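Local atomic coordinates of C2 toxin component I (Clostridium botulinum, PDB entry 2J3X), a protein that serves as the enzymatic component of the binary C2 toxin and, as in related actin-modifying toxins, probably transfers ADP-ribose from NAD to actin of the host cell. Residues Asp54-Asp59 with Gln77-Val82; Phe144-Leu149 with Leu187-Ser192; Asn34-Val39 with Val82-Glu87. The protein carries 2 engineered substitutions. All coordinates share one frame; numbering follows the deposited sequence.

Contact 1. Residues Asp54-Asp59 with Gln77-Val82. Unlike the reference sequence in segment 77-82: Gln77 (reference His).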
# COMPACT_ATOMS: atom_id res chain seq x y z
N ASP A 54 13.35 5.32 -4.36
CA ASP A 54 12.02 4.69 -4.40
C ASP A 54 11.73 4.00 -3.07
O ASP A 54 10.64 4.13 -2.53
CB ASP A 54 11.90 3.65 -5.57
CG ASP A 54 11.56 4.32 -6.93
OD1 ASP A 54 11.05 5.45 -6.96
OD2 ASP A 54 11.75 3.68 -7.99
N ASN A 55 12.71 3.25 -2.56
CA ASN A 55 12.52 2.59 -1.26
C ASN A 55 12.32 3.59 -0.15
O ASN A 55 11.47 3.42 0.72
CB ASN A 55 13.75 1.73 -0.98
CG ASN A 55 13.77 0.45 -1.78
OD1 ASN A 55 12.77 0.01 -2.34
ND2 ASN A 55 14.93 -0.20 -1.78
N PHE A 56 13.10 4.66 -0.17
CA PHE A 56 12.97 5.72 0.83
C PHE A 56 11.56 6.36 0.75
O PHE A 56 10.96 6.68 1.77
CB PHE A 56 14.09 6.76 0.65
CG PHE A 56 14.18 7.76 1.77
CD1 PHE A 56 14.82 7.45 2.97
CD2 PHE A 56 13.53 8.98 1.66
CE1 PHE A 56 14.88 8.37 4.03
CE2 PHE A 56 13.56 9.90 2.72
CZ PHE A 56 14.23 9.62 3.89
N SER A 57 11.08 6.60 -0.46
CA SER A 57 9.76 7.22 -0.64
C SER A 57 8.64 6.34 -0.08
O SER A 57 7.59 6.83 0.37
CB SER A 57 9.49 7.60 -2.12
OG SER A 57 9.16 6.44 -2.92
N THR A 58 8.87 5.01 -0.07
CA THR A 58 7.91 4.07 0.57
C THR A 58 8.07 4.14 2.10
O THR A 58 7.07 4.22 2.82
CB THR A 58 8.22 2.67 0.08
OG1 THR A 58 7.93 2.62 -1.33
CG2 THR A 58 7.37 1.62 0.81
N ASP A 59 9.32 4.05 2.57
CA ASP A 59 9.61 4.08 4.01
C ASP A 59 8.93 5.22 4.76
O ASP A 59 8.35 5.02 5.85
CB ASP A 59 11.13 4.25 4.24
CG ASP A 59 11.94 3.09 3.69
OD1 ASP A 59 11.40 2.01 3.42
OD2 ASP A 59 13.15 3.33 3.48
N GLN A 77 18.71 14.88 3.07
CA GLN A 77 18.71 15.05 1.62
C GLN A 77 17.85 14.00 0.96
O GLN A 77 17.27 14.28 -0.11
CB GLN A 77 20.14 15.02 1.03
CG GLN A 77 20.98 16.32 1.43
CD GLN A 77 20.25 17.64 1.18
OE1 GLN A 77 19.82 17.94 0.04
NE2 GLN A 77 20.09 18.45 2.25
N ASN A 78 17.76 12.80 1.55
CA ASN A 78 16.86 11.79 0.92
C ASN A 78 15.42 12.32 0.92
O ASN A 78 14.73 12.25 -0.11
CB ASN A 78 16.95 10.46 1.64
CG ASN A 78 18.26 9.74 1.36
OD1 ASN A 78 18.93 10.03 0.37
ND2 ASN A 78 18.62 8.78 2.21
N LEU A 79 14.99 12.90 2.05
CA LEU A 79 13.59 13.37 2.12
C LEU A 79 13.41 14.57 1.20
O LEU A 79 12.39 14.68 0.51
CB LEU A 79 13.22 13.70 3.58
CG LEU A 79 11.87 14.34 3.79
CD1 LEU A 79 10.72 13.33 3.37
CD2 LEU A 79 11.71 14.69 5.28
N PHE A 80 14.34 15.52 1.25
CA PHE A 80 14.23 16.69 0.34
C PHE A 80 14.22 16.26 -1.12
O PHE A 80 13.50 16.86 -1.93
CB PHE A 80 15.38 17.67 0.53
CG PHE A 80 15.36 18.38 1.88
CD1 PHE A 80 14.27 18.33 2.73
CD2 PHE A 80 16.44 19.18 2.22
CE1 PHE A 80 14.30 19.02 4.01
CE2 PHE A 80 16.47 19.87 3.43
CZ PHE A 80 15.43 19.79 4.31
N ASP A 81 15.02 15.26 -1.46
CA ASP A 81 15.05 14.77 -2.85
C ASP A 81 13.69 14.18 -3.26
O ASP A 81 13.18 14.48 -4.34
CB ASP A 81 16.17 13.74 -3.07
CG ASP A 81 17.54 14.39 -3.23
OD1 ASP A 81 17.58 15.60 -3.52
OD2 ASP A 81 18.55 13.67 -3.08
N VAL A 82 13.09 13.35 -2.40
CA VAL A 82 11.71 12.85 -2.65
C VAL A 82 10.74 14.03 -2.83
O VAL A 82 9.92 14.04 -3.78
CB VAL A 82 11.21 11.89 -1.54
CG1 VAL A 82 9.67 11.63 -1.57
CG2 VAL A 82 12.03 10.56 -1.54
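Phe56 of helix 47-59 presses into the start of helix 77-90, making a buried and almost wholly apolar contact between two nearly perpendicular helices. The evidence is in the axes of the short segments, which approach to 9.9 Å at an angle of 92°. At such a crossing only a small patch of each helix can meet, and the buried area, 224 Å² summed over both sides, is correspondingly modest.

One aromatic ring carries most of it. With CG anti to the backbone N (chi1 -170°), the Phe56 ring reaches out to helix 77-90, and the CB of Asn78 settles over the centre of one face, 3.5 Å from the centroid and 7° off the normal, a CH-pi contact. The Asn78 amide stands beside the CD1-CE1 side of the ring, its plane turned well away from that of the ring, and its OD1 is hydrogen-bonded to Lys52. Phe56 CE2 lies 3.4 Å from Leu79 N, which is hydrogen-bonded to Asn76 OD1. At the ring edge, in its plane, Val82 CG2 comes to 3.9 Å from Phe56 CD2.

Both helices belong to the first of two ADP-ribosyltransferase-type regions of the chain. Phe56 also touches Met71 of helix 65-73 and Ile409 of strand 397-411; that strand falls in the second such region, placing this packing beside the junction of the two halves.

Val82 CG2 is shared, since it also meets Ser57 CB at 3.9 Å. The hydroxyl of Ser57 turns back to its own helix: OG donates to Asp54 O at 2.8 Å, and it reaches that carbonyl from the same face as Thr58 N.

Contact 2. Residues Phe144-Leu149 with Leu187-Ser192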
# COMPACT_ATOMS: atom_id res chain seq x y z
N PHE A 144 3.74 1.91 -3.61
CA PHE A 144 3.95 2.99 -2.65
C PHE A 144 4.92 4.05 -3.13
O PHE A 144 4.72 5.24 -2.83
CB PHE A 144 4.42 2.39 -1.31
CG PHE A 144 3.48 1.39 -0.75
CD1 PHE A 144 2.18 1.75 -0.32
CD2 PHE A 144 3.88 0.05 -0.65
CE1 PHE A 144 1.30 0.76 0.24
CE2 PHE A 144 3.02 -0.93 -0.12
CZ PHE A 144 1.73 -0.58 0.31
N SER A 145 5.92 3.66 -3.92
CA SER A 145 6.93 4.59 -4.41
C SER A 145 6.39 5.23 -5.68
O SER A 145 5.26 4.96 -6.07
CB SER A 145 8.25 3.87 -4.74
OG SER A 145 8.02 2.90 -5.78
N PHE A 146 7.19 6.10 -6.29
CA PHE A 146 6.90 6.55 -7.66
C PHE A 146 6.78 5.29 -8.52
O PHE A 146 7.47 4.29 -8.26
CB PHE A 146 8.07 7.36 -8.17
CG PHE A 146 8.36 8.54 -7.30
CD1 PHE A 146 7.47 9.64 -7.27
CD2 PHE A 146 9.46 8.51 -6.44
CE1 PHE A 146 7.73 10.77 -6.44
CE2 PHE A 146 9.74 9.63 -5.61
CZ PHE A 146 8.89 10.74 -5.60
N ILE A 147 5.95 5.37 -9.54
CA ILE A 147 5.75 4.26 -10.46
C ILE A 147 6.38 4.64 -11.80
O ILE A 147 6.40 5.84 -12.18
CB ILE A 147 4.23 3.91 -10.52
CG1 ILE A 147 3.96 2.57 -11.18
CG2 ILE A 147 3.44 5.05 -11.17
CD1 ILE A 147 2.45 2.19 -11.17
N SER A 148 7.00 3.67 -12.47
CA SER A 148 7.67 3.93 -13.75
C SER A 148 6.86 3.26 -14.83
O SER A 148 6.34 2.17 -14.62
CB SER A 148 9.06 3.32 -13.74
OG SER A 148 9.91 3.96 -12.78
N LEU A 149 6.71 3.91 -15.99
CA LEU A 149 5.98 3.31 -17.11
C LEU A 149 6.96 3.14 -18.26
O LEU A 149 7.32 4.16 -18.90
CB LEU A 149 4.83 4.21 -17.54
CG LEU A 149 3.96 3.58 -18.64
CD1 LEU A 149 2.84 2.62 -18.14
CD2 LEU A 149 3.29 4.71 -19.50
N LEU A 187 5.73 8.51 -12.61
CA LEU A 187 4.45 9.04 -12.14
C LEU A 187 4.47 9.11 -10.60
O LEU A 187 5.37 8.54 -9.98
CB LEU A 187 3.25 8.19 -12.61
CG LEU A 187 3.27 7.72 -14.06
CD1 LEU A 187 2.07 6.78 -14.23
CD2 LEU A 187 3.15 8.90 -14.99
N ASN A 188 3.51 9.83 -10.02
CA ASN A 188 3.43 10.09 -8.59
C ASN A 188 3.43 8.79 -7.78
O ASN A 188 3.04 7.69 -8.27
CB ASN A 188 2.11 10.83 -8.30
CG ASN A 188 2.17 12.28 -8.71
OD1 ASN A 188 3.25 12.84 -8.81
ND2 ASN A 188 1.02 12.91 -8.83
N GLN A 189 3.78 8.93 -6.51
CA GLN A 189 3.68 7.84 -5.57
C GLN A 189 2.20 7.47 -5.36
O GLN A 189 1.29 8.31 -5.50
CB GLN A 189 4.15 8.36 -4.20
CG GLN A 189 5.63 8.71 -4.13
CD GLN A 189 6.08 8.82 -2.67
OE1 GLN A 189 6.58 9.85 -2.28
NE2 GLN A 189 5.89 7.74 -1.87
N GLY A 190 1.97 6.21 -4.99
CA GLY A 190 0.69 5.82 -4.43
C GLY A 190 -0.41 5.41 -5.41
O GLY A 190 -1.59 5.35 -5.04
N PHE A 191 -0.05 5.11 -6.65
CA PHE A 191 -1.03 4.52 -7.55
C PHE A 191 -1.11 3.05 -7.28
O PHE A 191 -0.11 2.44 -6.86
CB PHE A 191 -0.61 4.70 -9.03
CG PHE A 191 -0.87 6.08 -9.56
CD1 PHE A 191 -2.17 6.53 -9.71
CD2 PHE A 191 0.19 6.92 -9.92
CE1 PHE A 191 -2.44 7.82 -10.18
CE2 PHE A 191 -0.05 8.24 -10.39
CZ PHE A 191 -1.38 8.65 -10.53
N SER A 192 -2.25 2.47 -7.64
CA SER A 192 -2.42 1.03 -7.61
C SER A 192 -2.71 0.51 -9.00
O SER A 192 -3.12 1.28 -9.89
CB SER A 192 -3.60 0.64 -6.72
OG SER A 192 -3.31 1.00 -5.37
O HOH W 1 2.60 5.01 -7.72
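The Phe146 ring has Gln189 CG over one face, displaced toward the rim and 3.9 Å from the centroid in a CH-pi contact, while Leu187 O lies at the ring edge, in its plane. The Phe191 ring is met obliquely by Ile147 CG2.

Beyond CG the Gln189 chain is extended, which carries its amide past the Phe146 ring to the chain before it: NE2 donates to Phe144 O at 2.9 Å, nearly straight at 176°, with the acceptor in the amide plane. The same NE2 also donates to Ser57 O.

Ile147 and Leu187 form an antiparallel hydrogen-bonded pair where strands 147-150 and 183-187 adjoin within the mixed sheet of the first ADP-ribosyltransferase-type region. Leu187 N donates to Ile147 O at 2.8 Å; the return bond, Ile147 N to Leu187 O, is longer at 3.3 Å, its donor above the carbonyl plane. Ile147 CG2 sits only 3.5 Å from Leu187 CB, a tight fit.

Where the strands part, a water accepts from Phe191 N at 2.9 Å and lies within bonding distance of Ser145 O and Asn188 O. Sheet pairing thus gives way to a glutamine amide and a water, which bind backbone groups there instead.

Contact 3. Residues Asn34-Val39 with Val82-Glu87. With SO4 (sulfate ion), chain S; SO4 (sulfate ion), chain M.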
# COMPACT_ATOMS: atom_id res chain seq x y z
N ASN A 34 13.57 24.16 -11.11
CA ASN A 34 14.65 24.91 -10.50
C ASN A 34 15.85 23.96 -10.37
O ASN A 34 15.70 22.74 -10.61
CB ASN A 34 14.16 25.56 -9.20
CG ASN A 34 13.84 24.56 -8.10
OD1 ASN A 34 14.46 23.51 -8.01
ND2 ASN A 34 12.92 24.92 -7.20
N ASN A 35 17.03 24.49 -10.04
CA ASN A 35 18.27 23.71 -10.00
C ASN A 35 18.18 22.51 -9.06
O ASN A 35 18.62 21.42 -9.41
CB ASN A 35 19.45 24.61 -9.56
CG ASN A 35 20.79 23.85 -9.48
OD1 ASN A 35 21.23 23.22 -10.44
ND2 ASN A 35 21.44 23.94 -8.33
N LEU A 36 17.65 22.72 -7.86
CA LEU A 36 17.55 21.58 -6.89
C LEU A 36 16.63 20.45 -7.39
O LEU A 36 16.96 19.26 -7.25
CB LEU A 36 17.14 22.05 -5.51
CG LEU A 36 18.31 22.84 -4.88
CD1 LEU A 36 17.79 23.48 -3.62
CD2 LEU A 36 19.57 21.97 -4.63
N GLU A 37 15.51 20.83 -8.00
CA GLU A 37 14.64 19.83 -8.64
C GLU A 37 15.35 19.08 -9.75
O GLU A 37 15.22 17.86 -9.90
CB GLU A 37 13.43 20.51 -9.24
CG GLU A 37 12.40 20.88 -8.14
CD GLU A 37 11.47 22.01 -8.52
OE1 GLU A 37 11.58 22.53 -9.64
OE2 GLU A 37 10.67 22.42 -7.65
N GLU A 38 16.06 19.82 -10.59
CA GLU A 38 16.85 19.17 -11.64
C GLU A 38 17.91 18.22 -11.08
O GLU A 38 18.08 17.12 -11.60
CB GLU A 38 17.54 20.21 -12.55
CG GLU A 38 16.55 21.01 -13.38
CD GLU A 38 17.22 21.77 -14.55
OE1 GLU A 38 18.40 21.48 -14.85
OE2 GLU A 38 16.56 22.64 -15.16
N VAL A 39 18.60 18.64 -10.03
CA VAL A 39 19.64 17.80 -9.42
C VAL A 39 18.96 16.54 -8.90
O VAL A 39 19.43 15.42 -9.17
CB VAL A 39 20.38 18.53 -8.30
CG1 VAL A 39 21.30 17.57 -7.52
CG2 VAL A 39 21.16 19.71 -8.87
N VAL A 82 13.09 13.35 -2.40
CA VAL A 82 11.71 12.85 -2.65
C VAL A 82 10.74 14.03 -2.83
O VAL A 82 9.92 14.04 -3.78
CB VAL A 82 11.21 11.89 -1.54
CG1 VAL A 82 9.67 11.63 -1.57
CG2 VAL A 82 12.03 10.56 -1.54
N GLU A 83 10.80 15.02 -1.94
CA GLU A 83 9.88 16.16 -2.06
C GLU A 83 10.11 16.91 -3.38
O GLU A 83 9.14 17.36 -4.03
CB GLU A 83 10.07 17.06 -0.86
CG GLU A 83 9.59 16.38 0.46
CD GLU A 83 9.97 17.15 1.74
OE1 GLU A 83 10.86 18.00 1.66
OE2 GLU A 83 9.33 16.87 2.79
N ARG A 84 11.37 17.07 -3.77
CA ARG A 84 11.71 17.78 -5.02
C ARG A 84 11.24 17.06 -6.28
O ARG A 84 10.83 17.70 -7.25
CB ARG A 84 13.21 18.07 -5.08
CG ARG A 84 13.60 19.23 -4.12
CD ARG A 84 15.10 19.28 -3.84
NE ARG A 84 15.36 20.22 -2.74
CZ ARG A 84 16.48 20.20 -1.99
NH1 ARG A 84 17.48 19.33 -2.25
NH2 ARG A 84 16.60 21.08 -0.99
N ILE A 85 11.33 15.74 -6.25
CA ILE A 85 10.83 14.90 -7.36
C ILE A 85 9.31 15.06 -7.42
O ILE A 85 8.73 15.23 -8.49
CB ILE A 85 11.29 13.42 -7.23
CG1 ILE A 85 12.80 13.31 -7.44
CG2 ILE A 85 10.59 12.53 -8.29
CD1 ILE A 85 13.40 11.96 -6.90
N ARG A 86 8.63 14.99 -6.28
CA ARG A 86 7.18 15.18 -6.25
C ARG A 86 6.80 16.51 -6.84
O ARG A 86 5.83 16.60 -7.62
CB ARG A 86 6.64 15.12 -4.81
CG ARG A 86 6.69 13.72 -4.19
CD ARG A 86 6.10 13.88 -2.79
NE ARG A 86 6.32 12.71 -1.94
CZ ARG A 86 6.17 12.71 -0.61
NH1 ARG A 86 5.84 13.84 0.04
NH2 ARG A 86 6.35 11.58 0.05
N GLU A 87 7.54 17.54 -6.43
CA GLU A 87 7.29 18.90 -6.91
C GLU A 87 7.55 19.03 -8.41
O GLU A 87 6.74 19.68 -9.12
CB GLU A 87 8.15 19.88 -6.13
CG GLU A 87 7.94 21.33 -6.44
CD GLU A 87 8.89 22.26 -5.63
OE1 GLU A 87 9.59 21.80 -4.72
OE2 GLU A 87 8.92 23.48 -5.92
S SO4 S . 16.97 28.07 -9.90
O1 SO4 S . 18.08 29.03 -9.89
O2 SO4 S . 15.73 28.73 -10.29
O3 SO4 S . 17.27 26.99 -10.83
O4 SO4 S . 16.81 27.55 -8.55
S SO4 M . 6.00 16.05 2.82
O1 SO4 M . 7.32 15.39 2.51
O2 SO4 M . 5.89 17.15 1.86
O3 SO4 M . 4.90 15.12 2.55
O4 SO4 M . 5.98 16.56 4.20
O HOH W 2 12.20 23.38 -4.45
O HOH W 3 18.36 18.41 -4.96
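The axes of helix 35-39 and helix 82-87 come within 8.7 Å at an angle of 103°, and the closest alpha carbons are those of Glu37 and Arg84, 5.1 Å apart. The first helix opens with a capping box: Asn34, at the N-cap, accepts from Glu37 N through OD1 at 2.9 Å, nearly in line with its C=O bond, and Asn34 N donates to Glu37 OE1 at 3.0 Å. That OE1 also forms a salt bridge with Lys91, so one glutamate joins the helix start to a residue just past helix 77-90. The neighbouring Asn35 N is hydrogen-bonded to an oxygen of a sulfate ion, probably from the crystallisation liquor.

Between the helices, Leu36 packs against the extended Arg84. Leu36 CB touches the chain at CD and NE, and CD1 lies over one guanidinium face, off centre, 3.8 Å from NH2. Glu37 CG rests on Arg84 O at 3.7 Å. The carboxylate of Glu87 approaches that of Glu37, but Glu87 has two conformers, so their very short separation is doubtful. A water links the two helices: it donates to Leu36 O at 2.8 Å and accepts from Arg84 NH1 at 3.0 Å.

Contacts 1 and 2 are buried, whereas contact 3 lies at the surface, its centre about 24 Å from that of the chain. Helix 77-90 serves both helix-helix contacts: its first turns receive an aromatic ring in contact 1, and in contact 3 its next turns meet Leu36 and Glu37, through the chain of Arg84. Val82 lies in both ranges but does its packing in contact 1. Contact 2 differs in adding backbone pairing, a glutamine amide and a water to its apolar packing. It nevertheless joins the same helix, for Phe146 CZ packs 3.6 Å from Ile85 CG2 and Gln189 OE1 accepts from Arg86 NE. The buried contacts rest on ring packing and backbone bonds, the surface one on leucine-arginine packing, a capped helix start and a water bridge.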